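Local coordinates for protein oxidized polyvinyl alcohol hydrolase (Sphingopyxis, PDB 3WLA) that hydrolyses beta-diketones such as 4,6-nonanedione and cleaves oxidized polyvinyl alcohol in the second step of polyvinyl alcohol degradation, at residues F26-F35 and D133-C144. Residues are numbered along the deposited sequence; the frame is centred on the assembly and turned at random.
Sequences FPSDGKKRAF and DDVRFLEAMVRC
Asp134 OD1 takes two bonds from the end of one guanidinium, Arg33 NH1 at 2.9 Å and Arg33 NH2 at 3.0 Å, the oxygen lying near the guanidinium plane. Asn115 N holds the other oxygen, OD2, and Val86 O takes a further bond from Arg33 NH2. Arg33 CB lies over the face of the Phe137 ring, 3.7 Å from the centroid; bends at chi2 and chi3, both near -60°, fold the chain back and bring the guanidinium near CD2 on the same face. With an alanine at Arg33, the buried Asp134 carboxylate would probably lose its charge partner, keeping Asn115 N on OD2, and part of the Phe137 face would be uncovered. Phe26 CD2 meets the edge of Phe137, while CE1 touches Cys144 CB, whose sulfur is disulfide-bonded to Cys12. Farther along the helix, Met141 CG sits over the centre of the Phe35 ring and SD presses on Phe35 CB at 3.4 Å. At the hairpin's type I' turn, Arg136 NE gives Asp29 OD2 a nearly straight 2.8 Å bond, and Lys31 NZ reaches the anti lone pair of Asp133 OD2 at 2.7 Å. A water joins Ser28 OG, Asp29 OD2 and Asp133 O. Arg136 NH2 also binds Asp133 OD1, and NH1 pairs with Asp130. These cations probably offset repulsion between Asp29 OD2 and Asp133 OD1, 3.1 Å apart, so helix 133-145 meets the sheet's edge hairpin through an aromatic core with one buried ion pair and a more exposed charge network at the turn.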
ATOM      1  N   PHE A  26      -1.839  16.503  13.317  1.00 32.82           N
ATOM      2  CA  PHE A  26      -2.551  15.372  13.880  1.00 32.07           C
ATOM      3  C   PHE A  26      -1.522  14.683  14.763  1.00 33.76           C
ATOM      4  O   PHE A  26      -0.448  14.304  14.291  1.00 35.96           O
ATOM      5  CB  PHE A  26      -2.967  14.422  12.780  1.00 31.63           C
ATOM      6  CG  PHE A  26      -3.700  13.238  13.275  1.00 29.87           C
ATOM      7  CD1 PHE A  26      -5.091  13.289  13.431  1.00 30.10           C
ATOM      8  CD2 PHE A  26      -3.022  12.064  13.574  1.00 30.56           C
ATOM      9  CE1 PHE A  26      -5.798  12.178  13.866  1.00 30.15           C
ATOM     10  CE2 PHE A  26      -3.710  10.936  14.019  1.00 30.42           C
ATOM     11  CZ  PHE A  26      -5.115  10.994  14.165  1.00 32.62           C
ATOM     12  N   PRO A  27      -1.809  14.514  16.064  1.00 35.15           N
ATOM     13  CA  PRO A  27      -0.826  13.867  16.922  1.00 33.92           C
ATOM     14  C   PRO A  27      -0.796  12.368  16.819  1.00 33.76           C
ATOM     15  O   PRO A  27      -1.825  11.704  16.964  1.00 33.12           O
ATOM     16  CB  PRO A  27      -1.223  14.345  18.324  1.00 35.82           C
ATOM     17  CG  PRO A  27      -2.695  14.550  18.225  1.00 34.55           C
ATOM     18  CD  PRO A  27      -2.832  15.226  16.874  1.00 35.38           C
ATOM     19  N   SER A  28       0.395  11.815  16.600  1.00 33.14           N
ATOM     20  CA  SER A  28       0.470  10.368  16.473  1.00 32.82           C
ATOM     21  C   SER A  28       1.866   9.875  16.832  1.00 33.41           C
ATOM     22  O   SER A  28       2.838  10.211  16.174  1.00 33.14           O
ATOM     23  CB  SER A  28       0.058   9.954  15.031  1.00 32.53           C
ATOM     24  OG  SER A  28      -0.147   8.548  14.932  1.00 29.33           O
ATOM     25  N   ASP A  29       1.943   9.077  17.893  1.00 34.42           N
ATOM     26  CA  ASP A  29       3.213   8.554  18.391  1.00 36.12           C
ATOM     27  C   ASP A  29       4.172   9.714  18.645  1.00 36.32           C
ATOM     28  O   ASP A  29       5.377   9.579  18.472  1.00 36.08           O
ATOM     29  CB  ASP A  29       3.843   7.542  17.410  1.00 36.23           C
ATOM     30  CG  ASP A  29       3.311   6.156  17.626  1.00 36.34           C
ATOM     31  OD1 ASP A  29       3.495   5.643  18.742  1.00 38.47           O
ATOM     32  OD2 ASP A  29       2.700   5.568  16.721  1.00 37.17           O
ATOM     33  N   GLY A  30       3.601  10.856  19.024  1.00 34.82           N
ATOM     34  CA  GLY A  30       4.393  12.020  19.349  1.00 33.69           C
ATOM     35  C   GLY A  30       4.850  12.855  18.200  1.00 34.38           C
ATOM     36  O   GLY A  30       5.675  13.754  18.380  1.00 33.89           O
ATOM     37  N   LYS A  31       4.329  12.601  17.002  1.00 32.48           N
ATOM     38  CA  LYS A  31       4.754  13.421  15.878  1.00 30.34           C
ATOM     39  C   LYS A  31       3.562  14.232  15.390  1.00 29.97           C
ATOM     40  O   LYS A  31       2.425  13.909  15.714  1.00 31.00           O
ATOM     41  CB  LYS A  31       5.284  12.514  14.742  1.00 31.24           C
ATOM     42  CG  LYS A  31       6.546  11.703  15.113  1.00 31.08           C
ATOM     43  CD  LYS A  31       6.827  10.574  14.104  1.00 30.77           C
ATOM     44  CE  LYS A  31       8.259  10.114  14.277  1.00 30.07           C
ATOM     45  NZ  LYS A  31       8.408   8.744  13.875  1.00 33.46           N
ATOM     46  N   LYS A  32       3.821  15.275  14.614  1.00 29.92           N
ATOM     47  CA  LYS A  32       2.753  16.073  14.033  1.00 30.88           C
ATOM     48  C   LYS A  32       2.543  15.574  12.588  1.00 29.82           C
ATOM     49  O   LYS A  32       3.387  15.776  11.719  1.00 29.42           O
ATOM     50  CB  LYS A  32       3.128  17.556  14.060  1.00 34.14           C
ATOM     51  CG  LYS A  32       3.126  18.145  15.529  1.00 37.91           C
ATOM     52  CD  LYS A  32       3.488  19.629  15.554  1.00 40.27           C
ATOM     53  CE  LYS A  32       3.846  20.101  16.976  1.00 44.98           C
ATOM     54  NZ  LYS A  32       4.767  21.319  16.995  1.00 44.81           N
ATOM     55  N   ARG A  33       1.397  14.956  12.334  1.00 28.44           N
ATOM     56  CA  ARG A  33       1.146  14.380  11.002  1.00 26.66           C
ATOM     57  C   ARG A  33       0.070  15.139  10.231  1.00 26.81           C
ATOM     58  O   ARG A  33      -0.731  15.896  10.806  1.00 24.95           O
ATOM     59  CB  ARG A  33       0.773  12.908  11.154  1.00 24.84           C
ATOM     60  CG  ARG A  33       1.799  12.042  11.918  1.00 24.93           C
ATOM     61  CD  ARG A  33       3.199  12.059  11.245  1.00 25.55           C
ATOM     62  NE  ARG A  33       3.152  11.536   9.861  1.00 23.39           N
ATOM     63  CZ  ARG A  33       3.300  10.239   9.554  1.00 23.19           C
ATOM     64  NH1 ARG A  33       3.487   9.318  10.496  1.00 20.22           N
ATOM     65  NH2 ARG A  33       3.312   9.868   8.288  1.00 19.76           N
ATOM     66  N   ALA A  34       0.088  14.955   8.917  1.00 25.46           N
ATOM     67  CA  ALA A  34      -0.821  15.647   8.027  1.00 26.13           C
ATOM     68  C   ALA A  34      -1.460  14.680   7.018  1.00 26.37           C
ATOM     69  O   ALA A  34      -0.888  13.610   6.711  1.00 25.35           O
ATOM     70  CB  ALA A  34      -0.053  16.765   7.293  1.00 26.66           C
ATOM     71  N   PHE A  35      -2.623  15.070   6.502  1.00 25.09           N
ATOM     72  CA  PHE A  35      -3.363  14.246   5.518  1.00 26.45           C
ATOM     73  C   PHE A  35      -4.464  15.067   4.837  1.00 27.01           C
ATOM     74  O   PHE A  35      -4.946  16.083   5.385  1.00 25.78           O
ATOM     75  CB  PHE A  35      -3.935  12.980   6.183  1.00 24.11           C
ATOM     76  CG  PHE A  35      -4.830  13.247   7.368  1.00 24.65           C
ATOM     77  CD1 PHE A  35      -4.336  13.208   8.657  1.00 25.41           C
ATOM     78  CD2 PHE A  35      -6.204  13.517   7.174  1.00 27.18           C
ATOM     79  CE1 PHE A  35      -5.200  13.430   9.788  1.00 28.10           C
ATOM     80  CE2 PHE A  35      -7.078  13.737   8.254  1.00 26.19           C
ATOM     81  CZ  PHE A  35      -6.588  13.696   9.564  1.00 27.91           C
ATOM     82  N   ASP A 133       5.483   3.490  13.387  1.00 25.70           N
ATOM     83  CA  ASP A 133       4.655   4.682  13.478  1.00 27.50           C
ATOM     84  C   ASP A 133       3.704   4.928  12.315  1.00 28.15           C
ATOM     85  O   ASP A 133       2.606   5.474  12.492  1.00 26.44           O
ATOM     86  CB  ASP A 133       5.528   5.928  13.637  1.00 28.11           C
ATOM     87  CG  ASP A 133       6.094   6.064  15.029  1.00 29.56           C
ATOM     88  OD1 ASP A 133       5.668   5.289  15.928  1.00 31.54           O
ATOM     89  OD2 ASP A 133       6.930   6.959  15.208  1.00 28.02           O
ATOM     90  N   ASP A 134       4.127   4.564  11.099  1.00 27.31           N
ATOM     91  CA  ASP A 134       3.228   4.814   9.977  1.00 27.15           C
ATOM     92  C   ASP A 134       2.037   3.874   9.962  1.00 25.29           C
ATOM     93  O   ASP A 134       0.914   4.272   9.641  1.00 25.31           O
ATOM     94  CB  ASP A 134       3.985   4.768   8.646  1.00 26.33           C
ATOM     95  CG  ASP A 134       4.788   6.027   8.405  1.00 27.68           C
ATOM     96  OD1 ASP A 134       4.387   7.095   8.911  1.00 26.37           O
ATOM     97  OD2 ASP A 134       5.812   5.974   7.692  1.00 28.25           O
ATOM     98  N   VAL A 135       2.243   2.620  10.309  1.00 25.69           N
ATOM     99  CA  VAL A 135       1.083   1.739  10.325  1.00 24.63           C
ATOM    100  C   VAL A 135       0.032   2.269  11.324  1.00 26.38           C
ATOM    101  O   VAL A 135      -1.161   2.216  11.060  1.00 25.63           O
ATOM    102  CB  VAL A 135       1.460   0.293  10.725  1.00 24.58           C
ATOM    103  CG1 VAL A 135       0.171  -0.534  10.972  1.00 25.53           C
ATOM    104  CG2 VAL A 135       2.278  -0.385   9.612  1.00 22.63           C
ATOM    105  N   ARG A 136       0.489   2.811  12.461  1.00 26.99           N
ATOM    106  CA  ARG A 136      -0.432   3.294  13.492  1.00 27.67           C
ATOM    107  C   ARG A 136      -1.111   4.593  13.090  1.00 26.52           C
ATOM    108  O   ARG A 136      -2.292   4.805  13.379  1.00 26.91           O
ATOM    109  CB  ARG A 136       0.304   3.449  14.829  1.00 26.67           C
ATOM    110  CG  ARG A 136       0.493   2.077  15.541  1.00 26.95           C
ATOM    111  CD  ARG A 136       1.268   2.180  16.853  1.00 29.08           C
ATOM    112  NE  ARG A 136       2.621   2.729  16.725  1.00 29.55           N
ATOM    113  CZ  ARG A 136       3.723   1.978  16.707  1.00 28.71           C
ATOM    114  NH1 ARG A 136       3.645   0.637  16.796  1.00 28.40           N
ATOM    115  NH2 ARG A 136       4.906   2.572  16.619  1.00 30.69           N
ATOM    116  N   PHE A 137      -0.349   5.451  12.432  1.00 25.20           N
ATOM    117  CA  PHE A 137      -0.881   6.707  11.955  1.00 26.38           C
ATOM    118  C   PHE A 137      -2.030   6.475  10.974  1.00 26.42           C
ATOM    119  O   PHE A 137      -3.145   7.062  11.140  1.00 27.40           O
ATOM    120  CB  PHE A 137       0.201   7.519  11.262  1.00 25.71           C
ATOM    121  CG  PHE A 137      -0.338   8.726  10.538  1.00 26.88           C
ATOM    122  CD1 PHE A 137      -1.209   9.612  11.196  1.00 26.80           C
ATOM    123  CD2 PHE A 137       0.027   9.001   9.202  1.00 27.07           C
ATOM    124  CE1 PHE A 137      -1.713  10.755  10.558  1.00 24.42           C
ATOM    125  CE2 PHE A 137      -0.473  10.152   8.553  1.00 27.69           C
ATOM    126  CZ  PHE A 137      -1.347  11.027   9.237  1.00 26.13           C
ATOM    127  N   LEU A 138      -1.776   5.648   9.944  1.00 24.74           N
ATOM    128  CA  LEU A 138      -2.789   5.387   8.948  1.00 24.81           C
ATOM    129  C   LEU A 138      -4.086   4.929   9.620  1.00 24.98           C
ATOM    130  O   LEU A 138      -5.151   5.422   9.277  1.00 26.64           O
ATOM    131  CB  LEU A 138      -2.295   4.322   7.924  1.00 21.87           C
ATOM    132  CG  LEU A 138      -1.041   4.821   7.174  1.00 21.66           C
ATOM    133  CD1 LEU A 138      -0.432   3.663   6.479  1.00 23.38           C
ATOM    134  CD2 LEU A 138      -1.318   6.039   6.244  1.00 19.59           C
ATOM    135  N   GLU A 139      -4.019   4.011  10.584  1.00 25.87           N
ATOM    136  CA  GLU A 139      -5.280   3.576  11.209  1.00 27.74           C
ATOM    137  C   GLU A 139      -5.983   4.698  12.007  1.00 28.63           C
ATOM    138  O   GLU A 139      -7.200   4.875  11.906  1.00 29.25           O
ATOM    139  CB  GLU A 139      -5.041   2.386  12.132  1.00 29.74           C
ATOM    140  CG  GLU A 139      -6.320   1.915  12.844  1.00 31.91           C
ATOM    141  CD  GLU A 139      -6.068   0.801  13.817  1.00 35.21           C
ATOM    142  OE1 GLU A 139      -5.106   0.005  13.627  1.00 33.89           O
ATOM    143  OE2 GLU A 139      -6.854   0.712  14.783  1.00 37.85           O
ATOM    144  N   ALA A 140      -5.200   5.423  12.811  1.00 28.37           N
ATOM    145  CA  ALA A 140      -5.688   6.501  13.657  1.00 28.82           C
ATOM    146  C   ALA A 140      -6.315   7.590  12.812  1.00 30.68           C
ATOM    147  O   ALA A 140      -7.376   8.167  13.171  1.00 28.82           O
ATOM    148  CB  ALA A 140      -4.537   7.059  14.463  1.00 29.63           C
ATOM    149  N   MET A 141      -5.654   7.889  11.687  1.00 29.21           N
ATOM    150  CA  MET A 141      -6.159   8.871  10.745  1.00 29.13           C
ATOM    151  C   MET A 141      -7.596   8.519  10.278  1.00 29.37           C
ATOM    152  O   MET A 141      -8.509   9.350  10.344  1.00 29.01           O
ATOM    153  CB  MET A 141      -5.242   8.919   9.528  1.00 28.85           C
ATOM    154  CG  MET A 141      -5.691   9.834   8.424  1.00 28.53           C
ATOM    155  SD  MET A 141      -4.567   9.683   6.935  1.00 30.24           S
ATOM    156  CE  MET A 141      -5.133   8.086   6.259  1.00 28.51           C
ATOM    157  N   VAL A 142      -7.771   7.292   9.777  1.00 28.36           N
ATOM    158  CA  VAL A 142      -9.063   6.872   9.274  1.00 27.19           C
ATOM    159  C   VAL A 142     -10.042   6.859  10.431  1.00 28.60           C
ATOM    160  O   VAL A 142     -11.131   7.411  10.293  1.00 29.66           O
ATOM    161  CB  VAL A 142      -9.003   5.491   8.607  1.00 25.98           C
ATOM    162  CG1 VAL A 142     -10.414   5.049   8.215  1.00 25.30           C
ATOM    163  CG2 VAL A 142      -8.114   5.573   7.325  1.00 22.80           C
ATOM    164  N   ARG A 143      -9.673   6.252  11.561  1.00 28.10           N
ATOM    165  CA  ARG A 143     -10.593   6.258  12.714  1.00 31.29           C
ATOM    166  C   ARG A 143     -11.051   7.680  13.079  1.00 31.83           C
ATOM    167  O   ARG A 143     -12.204   7.879  13.465  1.00 33.62           O
ATOM    168  CB  ARG A 143      -9.950   5.597  13.929  1.00 30.04           C
ATOM    169  CG  ARG A 143     -10.055   4.099  13.941  1.00 28.97           C
ATOM    170  CD  ARG A 143      -9.480   3.571  15.236  1.00 28.47           C
ATOM    171  NE  ARG A 143      -9.251   2.130  15.133  1.00 31.25           N
ATOM    172  CZ  ARG A 143     -10.209   1.208  15.106  1.00 29.20           C
ATOM    173  NH1 ARG A 143     -11.488   1.558  15.186  1.00 31.50           N
ATOM    174  NH2 ARG A 143      -9.878  -0.065  14.971  1.00 32.42           N
ATOM    175  N   CYS A 144     -10.183   8.673  12.926  1.00 32.15           N
ATOM    176  CA  CYS A 144     -10.553  10.046  13.253  1.00 33.80           C
ATOM    177  C   CYS A 144     -11.489  10.678  12.221  1.00 33.33           C
ATOM    178  O   CYS A 144     -12.474  11.311  12.590  1.00 34.24           O
ATOM    179  CB  CYS A 144      -9.309  10.935  13.438  1.00 36.13           C
ATOM    180  SG  CYS A 144      -9.646  12.729  13.733  1.00 41.14           S
TER
HETATM  181  O   HOH W   1       2.015   6.989  14.441  1.00 34.12           O